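Local structure of putative cobalamin synthesis related protein (2NPN) at residues S24-D36 with E97-V109. The protein binds S-adenosylmethionine and is probably a precorrin-6A synthase, a methyltransferase of cobalamin biosynthesis. Residues are numbered along the deposited sequence; the frame is centred on the assembly and turned at random. Where two conformers were deposited one is given.
Sequences SGLRHAQAIVALD and ERTPDDGAVAFLV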
loop_
_atom_site.group_PDB
_atom_site.type_symbol
_atom_site.label_atom_id
_atom_site.label_comp_id
_atom_site.label_asym_id
_atom_site.label_seq_id
_atom_site.Cartn_x
_atom_site.Cartn_y
_atom_site.Cartn_z
ATOM N N SER A 24 -12.566 -3.792 -14.402
ATOM C CA SER A 24 -13.777 -3.146 -14.892
ATOM C C SER A 24 -13.807 -1.664 -14.524
ATOM O O SER A 24 -14.156 -0.816 -15.337
ATOM C CB SER A 24 -15.028 -3.826 -14.352
ATOM O OG SER A 24 -16.170 -3.345 -15.034
ATOM N N GLY A 25 -13.420 -1.340 -13.292
ATOM C CA GLY A 25 -13.393 0.037 -12.883
ATOM C C GLY A 25 -12.409 0.858 -13.715
ATOM O O GLY A 25 -12.716 1.959 -14.157
ATOM N N LEU A 26 -11.227 0.310 -13.965
ATOM C CA LEU A 26 -10.205 0.999 -14.745
ATOM C C LEU A 26 -10.700 1.263 -16.176
ATOM O O LEU A 26 -10.486 2.331 -16.730
ATOM C CB LEU A 26 -8.917 0.172 -14.782
ATOM C CG LEU A 26 -8.145 0.117 -13.457
ATOM C CD1 LEU A 26 -7.090 -1.013 -13.547
ATOM C CD2 LEU A 26 -7.498 1.471 -13.167
ATOM N N ARG A 27 -11.324 0.243 -16.762
ATOM C CA ARG A 27 -11.804 0.345 -18.136
ATOM C C ARG A 27 -12.967 1.290 -18.325
ATOM O O ARG A 27 -13.125 1.826 -19.424
ATOM C CB ARG A 27 -12.174 -1.010 -18.674
ATOM C CG ARG A 27 -10.982 -1.914 -18.788
ATOM C CD ARG A 27 -11.286 -3.126 -19.575
ATOM N NE ARG A 27 -11.370 -2.823 -21.000
ATOM C CZ ARG A 27 -11.770 -3.680 -21.936
ATOM N NH1 ARG A 27 -12.147 -4.910 -21.610
ATOM N NH2 ARG A 27 -11.810 -3.312 -23.192
ATOM N N HIS A 28 -13.769 1.471 -17.280
ATOM C CA HIS A 28 -14.872 2.418 -17.339
ATOM C C HIS A 28 -14.525 3.858 -16.905
ATOM O O HIS A 28 -15.304 4.768 -17.182
ATOM C CB HIS A 28 -16.064 1.835 -16.555
ATOM C CG HIS A 28 -16.665 0.631 -17.218
ATOM N ND1 HIS A 28 -17.688 0.711 -18.140
ATOM C CD2 HIS A 28 -16.366 -0.683 -17.109
ATOM C CE1 HIS A 28 -17.985 -0.507 -18.561
ATOM N NE2 HIS A 28 -17.206 -1.370 -17.941
ATOM N N ALA A 29 -13.358 4.084 -16.326
ATOM C CA ALA A 29 -12.981 5.436 -15.914
ATOM C C ALA A 29 -12.623 6.275 -17.110
ATOM O O ALA A 29 -11.867 5.859 -17.982
ATOM C CB ALA A 29 -11.832 5.435 -14.944
ATOM N N GLN A 30 -13.177 7.474 -17.118
ATOM C CA GLN A 30 -12.856 8.490 -18.111
ATOM C C GLN A 30 -11.618 9.327 -17.733
ATOM O O GLN A 30 -11.102 10.103 -18.567
ATOM C CB GLN A 30 -14.052 9.387 -18.294
ATOM C CG GLN A 30 -15.094 8.774 -19.196
ATOM C CD GLN A 30 -16.499 8.914 -18.638
ATOM O OE1 GLN A 30 -16.684 9.076 -17.428
ATOM N NE2 GLN A 30 -17.493 8.822 -19.507
ATOM N N ALA A 31 -11.194 9.212 -16.480
ATOM C CA ALA A 31 -9.976 9.813 -15.975
ATOM C C ALA A 31 -9.413 8.970 -14.860
ATOM O O ALA A 31 -10.164 8.361 -14.149
ATOM C CB ALA A 31 -10.215 11.224 -15.459
ATOM N N ILE A 32 -8.088 8.998 -14.729
ATOM C CA ILE A 32 -7.360 8.250 -13.720
ATOM C C ILE A 32 -6.428 9.174 -12.947
ATOM O O ILE A 32 -5.668 9.939 -13.532
ATOM C CB ILE A 32 -6.564 7.076 -14.320
ATOM C CG1 ILE A 32 -7.504 6.076 -14.998
ATOM C CG2 ILE A 32 -5.797 6.347 -13.202
ATOM C CD1 ILE A 32 -6.785 4.937 -15.724
ATOM N N VAL A 33 -6.489 9.079 -11.619
ATOM C CA VAL A 33 -5.677 9.923 -10.716
ATOM C C VAL A 33 -4.894 8.990 -9.778
ATOM O O VAL A 33 -5.366 7.924 -9.353
ATOM C CB VAL A 33 -6.550 10.876 -9.852
ATOM C CG1 VAL A 33 -5.681 11.742 -8.881
ATOM C CG2 VAL A 33 -7.448 11.781 -10.740
ATOM N N ALA A 34 -3.704 9.428 -9.391
ATOM C CA ALA A 34 -2.968 8.729 -8.360
ATOM C C ALA A 34 -2.311 9.758 -7.454
ATOM O O ALA A 34 -1.665 10.690 -7.944
ATOM C CB ALA A 34 -1.940 7.845 -8.973
ATOM N N LEU A 35 -2.505 9.611 -6.141
ATOM C CA LEU A 35 -1.884 10.524 -5.178
ATOM C C LEU A 35 -0.590 9.864 -4.728
ATOM O O LEU A 35 -0.615 8.741 -4.218
ATOM C CB LEU A 35 -2.835 10.772 -4.001
ATOM C CG LEU A 35 -4.226 11.306 -4.398
ATOM C CD1 LEU A 35 -5.196 11.379 -3.196
ATOM C CD2 LEU A 35 -4.134 12.677 -5.092
ATOM N N ASP A 36 0.534 10.531 -4.950
ATOM C CA ASP A 36 1.853 9.960 -4.632
ATOM C C ASP A 36 2.539 10.695 -3.485
ATOM O O ASP A 36 2.330 11.897 -3.293
ATOM C CB ASP A 36 2.737 9.974 -5.885
ATOM C CG ASP A 36 2.241 9.029 -6.966
ATOM O OD1 ASP A 36 1.533 8.051 -6.640
ATOM O OD2 ASP A 36 2.587 9.253 -8.146
ATOM N N GLU A 97 -13.091 18.793 -15.110
ATOM C CA GLU A 97 -12.610 19.037 -16.496
ATOM C C GLU A 97 -12.578 17.751 -17.297
ATOM O O GLU A 97 -12.895 17.778 -18.488
ATOM C CB GLU A 97 -11.192 19.616 -16.531
ATOM C CG GLU A 97 -11.098 21.029 -16.027
ATOM C CD GLU A 97 -9.697 21.429 -15.535
ATOM O OE1 GLU A 97 -8.780 20.572 -15.448
ATOM O OE2 GLU A 97 -9.513 22.640 -15.229
ATOM N N ARG A 98 -12.179 16.647 -16.666
ATOM C CA ARG A 98 -11.851 15.423 -17.407
ATOM C C ARG A 98 -12.949 14.399 -17.417
ATOM O O ARG A 98 -12.800 13.341 -18.034
ATOM C CB ARG A 98 -10.552 14.782 -16.902
ATOM C CG ARG A 98 -9.319 15.565 -17.154
ATOM C CD ARG A 98 -8.108 14.829 -16.635
ATOM N NE ARG A 98 -6.905 15.565 -16.962
ATOM C CZ ARG A 98 -5.686 15.043 -17.071
ATOM N NH1 ARG A 98 -5.452 13.756 -16.861
ATOM N NH2 ARG A 98 -4.675 15.853 -17.388
ATOM N N THR A 99 -14.041 14.664 -16.706
ATOM C CA THR A 99 -15.180 13.745 -16.713
ATOM C C THR A 99 -16.459 14.564 -16.800
ATOM O O THR A 99 -16.566 15.619 -16.186
ATOM C CB THR A 99 -15.199 12.867 -15.441
ATOM O OG1 THR A 99 -15.403 13.698 -14.297
ATOM C CG2 THR A 99 -13.843 12.114 -15.266
ATOM N N PRO A 100 -17.456 14.058 -17.529
ATOM C CA PRO A 100 -18.761 14.728 -17.563
ATOM C C PRO A 100 -19.486 14.554 -16.233
ATOM O O PRO A 100 -19.040 13.760 -15.367
ATOM C CB PRO A 100 -19.502 13.990 -18.674
ATOM C CG PRO A 100 -18.891 12.675 -18.743
ATOM C CD PRO A 100 -17.456 12.796 -18.276
ATOM N N ASP A 101 -20.607 15.262 -16.095
ATOM C CA ASP A 101 -21.293 15.325 -14.812
ATOM C C ASP A 101 -21.828 13.972 -14.320
ATOM O O ASP A 101 -22.061 13.823 -13.127
ATOM C CB ASP A 101 -22.383 16.386 -14.789
ATOM C CG ASP A 101 -23.420 16.187 -15.856
ATOM O OD1 ASP A 101 -23.358 15.183 -16.608
ATOM O OD2 ASP A 101 -24.311 17.070 -15.953
ATOM N N ASP A 102 -21.994 13.008 -15.237
ATOM C CA ASP A 102 -22.394 11.638 -14.912
ATOM C C ASP A 102 -21.248 10.637 -15.102
ATOM O O ASP A 102 -21.465 9.429 -15.161
ATOM C CB ASP A 102 -23.626 11.201 -15.730
ATOM C CG ASP A 102 -23.403 11.251 -17.237
ATOM O OD1 ASP A 102 -22.350 11.765 -17.677
ATOM O OD2 ASP A 102 -24.320 10.830 -17.998
ATOM N N GLY A 103 -20.043 11.152 -15.208
ATOM C CA GLY A 103 -18.872 10.338 -15.573
ATOM C C GLY A 103 -18.206 9.675 -14.400
ATOM O O GLY A 103 -18.685 9.762 -13.264
ATOM N N ALA A 104 -17.085 9.020 -14.691
ATOM C CA ALA A 104 -16.382 8.238 -13.678
ATOM C C ALA A 104 -14.902 8.562 -13.695
ATOM O O ALA A 104 -14.290 8.683 -14.764
ATOM C CB ALA A 104 -16.587 6.784 -13.911
ATOM N N VAL A 105 -14.338 8.721 -12.505
ATOM C CA VAL A 105 -12.894 8.855 -12.307
ATOM C C VAL A 105 -12.419 7.722 -11.408
ATOM O O VAL A 105 -13.160 7.307 -10.513
ATOM C CB VAL A 105 -12.510 10.231 -11.706
ATOM C CG1 VAL A 105 -13.212 10.513 -10.451
ATOM C CG2 VAL A 105 -10.988 10.418 -11.518
ATOM N N ALA A 106 -11.232 7.205 -11.685
ATOM C CA ALA A 106 -10.611 6.177 -10.854
ATOM C C ALA A 106 -9.373 6.762 -10.164
ATOM O O ALA A 106 -8.493 7.322 -10.849
ATOM C CB ALA A 106 -10.190 4.950 -11.720
ATOM N N PHE A 107 -9.267 6.571 -8.839
ATOM C CA PHE A 107 -8.034 6.815 -8.098
ATOM C C PHE A 107 -7.333 5.476 -7.877
ATOM O O PHE A 107 -7.981 4.529 -7.414
ATOM C CB PHE A 107 -8.301 7.432 -6.735
ATOM C CG PHE A 107 -8.634 8.903 -6.747
ATOM C CD1 PHE A 107 -7.707 9.832 -6.288
ATOM C CD2 PHE A 107 -9.860 9.331 -7.176
ATOM C CE1 PHE A 107 -7.989 11.172 -6.247
ATOM C CE2 PHE A 107 -10.184 10.690 -7.147
ATOM C CZ PHE A 107 -9.227 11.632 -6.675
ATOM N N LEU A 108 -6.039 5.400 -8.172
ATOM C CA LEU A 108 -5.292 4.156 -8.017
ATOM C C LEU A 108 -4.597 4.164 -6.677
ATOM O O LEU A 108 -3.943 5.167 -6.300
ATOM C CB LEU A 108 -4.279 4.007 -9.145
ATOM C CG LEU A 108 -4.848 4.153 -10.550
ATOM C CD1 LEU A 108 -3.713 3.937 -11.558
ATOM C CD2 LEU A 108 -6.022 3.225 -10.744
ATOM N N VAL A 109 -4.671 3.041 -5.966
ATOM C CA VAL A 109 -4.057 2.919 -4.638
ATOM C C VAL A 109 -3.304 1.593 -4.604
ATOM O O VAL A 109 -3.878 0.534 -4.910
ATOM C CB VAL A 109 -5.123 2.927 -3.507
ATOM C CG1 VAL A 109 -4.431 2.769 -2.161
ATOM C CG2 VAL A 109 -5.929 4.246 -3.578
HETATM O O HOH W 1 -11.131 12.902 -20.162
HETATM O O HOH W 2 -6.780 11.081 -16.494
HETATM O O HOH W 3 -4.538 7.609 -5.167
#
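Val33 packs against Phe107 with its CB over one face of the ring; both side chains leave the sheet on the same side. The pair sits on neighbouring parallel strands, 31-35 and 104-109, in the five-stranded parallel sheet of this tetrapyrrole methylase. Val33 CB stands 4.0 Å from the centroid of the Phe107 ring, a CH-pi contact 16° off the ring normal. CG1 of Val33, anti to its own backbone N (chi1 179°), reaches the rim of the ring at CE1. Its other methyl, CG2, meets CG2 of Val105 on the same face of the sheet. Leu35 CD1 approaches the ring obliquely.

The other face of the sheet carries Ile32, Ala106 and Leu108. Ile32 CG2 rests 3.6 Å from Leu108 CG, and helix 42-55 covers both side chains through Val52. Leu26, from helix 20-28, crosses Leu108 at about a right angle. Leu26 CD2 and Leu108 CD2 are 3.3 Å apart, a close fit for two methyls. Nearby, the Ala29 and Ala106 methyls touch.

Between the strands, Ala106 N donates to Ala31 O, Val33 N to Ala106 O, and Leu108 N to Val33 O. Farther along, water 3 links Leu35 N to Leu108 O. Both are inner strands, flanked by 61-64 and 3-9; their contact is structural packing away from the S-adenosylmethionine and magnesium sites.

At the opposite end, a bend at chi2 (135°) brings the Gln30 amide to Ala104, across Pro100. Gln30 N donates to Ala104 O at 2.9 Å. In return, Gln30 OE1 accepts from Ala104 N at 2.8 Å, nearly along the C=O axis.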